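Local structure of alcohol dehydrogenase IV (3IV7) at residues 178-182 / 195-199. The protein probably reduces maleylacetate with a nicotinamide cofactor, as an oxidoreductase of the iron-containing alcohol dehydrogenase family. Numbering follows the deposited sequence.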
loop_
_atom_site.group_PDB
_atom_site.type_symbol
_atom_site.label_atom_id
_atom_site.label_comp_id
_atom_site.label_asym_id
_atom_site.label_seq_id
_atom_site.Cartn_x
_atom_site.Cartn_y
_atom_site.Cartn_z
ATOM N N CYS A 178 8.263 5.854 -10.400
ATOM C CA CYS A 178 8.313 4.404 -10.272
ATOM C C CYS A 178 9.715 3.888 -10.427
ATOM O O CYS A 178 10.202 3.153 -9.599
ATOM C CB CYS A 178 7.456 3.711 -11.336
ATOM S SG CYS A 178 5.754 4.083 -11.312
ATOM N N ILE A 179 10.333 4.216 -11.543
ATOM C CA ILE A 179 11.611 3.619 -11.895
ATOM C C ILE A 179 12.755 3.977 -10.946
ATOM O O ILE A 179 13.454 3.106 -10.463
ATOM C CB ILE A 179 11.974 3.876 -13.379
ATOM C CG1 ILE A 179 10.954 3.124 -14.268
ATOM C CG2 ILE A 179 13.425 3.362 -13.656
ATOM C CD1 ILE A 179 11.069 3.352 -15.796
ATOM N N ASP A 180 12.917 5.253 -10.646
ATOM C CA ASP A 180 13.981 5.672 -9.716
ATOM C C ASP A 180 13.774 5.013 -8.340
ATOM O O ASP A 180 14.747 4.642 -7.669
ATOM C CB ASP A 180 13.974 7.156 -9.571
ATOM C CG ASP A 180 15.323 7.733 -9.196
ATOM O OD1 ASP A 180 16.400 7.156 -9.555
ATOM O OD2 ASP A 180 15.291 8.855 -8.636
ATOM N N SER A 181 12.502 4.827 -7.956
ATOM C CA SER A 181 12.166 4.248 -6.664
ATOM C C SER A 181 12.653 2.792 -6.531
ATOM O O SER A 181 12.897 2.307 -5.414
ATOM C CB SER A 181 10.667 4.355 -6.407
ATOM O OG SER A 181 10.284 5.709 -6.096
ATOM N N LEU A 182 12.816 2.115 -7.670
ATOM C CA LEU A 182 13.312 0.749 -7.692
ATOM C C LEU A 182 14.723 0.590 -7.128
ATOM O O LEU A 182 15.082 -0.497 -6.684
ATOM C CB LEU A 182 13.215 0.155 -9.103
ATOM C CG LEU A 182 11.771 -0.004 -9.625
ATOM C CD1 LEU A 182 11.743 -0.554 -11.026
ATOM C CD2 LEU A 182 10.953 -0.879 -8.662
ATOM N N ALA A 195 5.637 0.419 -7.275
ATOM C CA ALA A 195 6.298 1.070 -8.390
ATOM C C ALA A 195 6.067 0.298 -9.694
ATOM O O ALA A 195 5.807 0.894 -10.702
ATOM C CB ALA A 195 7.779 1.226 -8.130
ATOM N N ALA A 196 6.106 -1.036 -9.623
ATOM C CA ALA A 196 5.923 -1.900 -10.803
ATOM C C ALA A 196 4.466 -1.840 -11.295
ATOM O O ALA A 196 4.220 -1.900 -12.480
ATOM C CB ALA A 196 6.294 -3.320 -10.465
ATOM N N GLU A 197 3.519 -1.750 -10.360
ATOM C CA GLU A 197 2.117 -1.579 -10.704
ATOM C C GLU A 197 1.924 -0.230 -11.368
ATOM O O GLU A 197 1.135 -0.106 -12.293
ATOM C CB GLU A 197 1.236 -1.699 -9.462
ATOM C CG GLU A 197 -0.248 -1.375 -9.675
ATOM C CD GLU A 197 -1.022 -2.430 -10.450
ATOM O OE1 GLU A 197 -0.405 -3.390 -10.989
ATOM O OE2 GLU A 197 -2.296 -2.316 -10.467
ATOM N N GLY A 198 2.663 0.781 -10.912
ATOM C CA GLY A 198 2.613 2.102 -11.559
ATOM C C GLY A 198 3.170 2.058 -12.978
ATOM O O GLY A 198 2.627 2.701 -13.880
ATOM N N ILE A 199 4.282 1.322 -13.172
ATOM C CA ILE A 199 4.873 1.164 -14.497
ATOM C C ILE A 199 3.860 0.488 -15.436
ATOM O O ILE A 199 3.654 0.946 -16.557
ATOM C CB ILE A 199 6.170 0.335 -14.489
ATOM C CG1 ILE A 199 7.267 1.054 -13.703
ATOM C CG2 ILE A 199 6.651 0.063 -15.933
ATOM C CD1 ILE A 199 8.555 0.206 -13.487
#
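Cys-178 drives its short side chain into the surface of helix 189-211, where Ala-195, Gly-198 and Ile-199 receive it. Followed outward, its CB lies 3.3 Å from O of Ala-195 and 3.6 Å from CG1 of Ile-199, in the angle between the Ala-195 methyl and the Ile-199 chain. With SG anti to the carbonyl carbon and beside the backbone N (chi1 -61°), the sulfur runs on over the backbone turn, 3.2 Å from O of Ala-195 and 3.7 Å from C of Gly-198. O of Ala-195 already accepts the helical bond from N of Ile-199 (2.9 Å). Gly-198, bare of any side chain, leaves its backbone open to the sulfur. In return the methyl of Ala-195 rests 3.4 Å from the carbonyl O of Cys-178, and the CA atoms of Cys-178 and Ala-195 come within 4.3 Å, a very close approach for two helices. Ile-199 extends the contact beyond the cysteine: its CD1 meets CG1 of Ile-179, the two chains crossing at about a right angle, and also faces CD1 of Leu-182 end to end. The other leucine methyl, CD2, turns to CB of Ala-195. Around this seam, helix 216-236 touches Cys-178 through Ala-229, helix 276-286 packs on Leu-182 and Ile-199, and helix 256-271 covers Ile-179, placing the pair inside the helical C-terminal part of the fold. Small residues let the backbones approach and larger aliphatic chains fill the flank, so cohesion comes mainly from close-packed apolar surface; polar atoms enter as the buried thiol sulfur beside O of Ala-195 and as O of Cys-178 against the Ala-195 methyl.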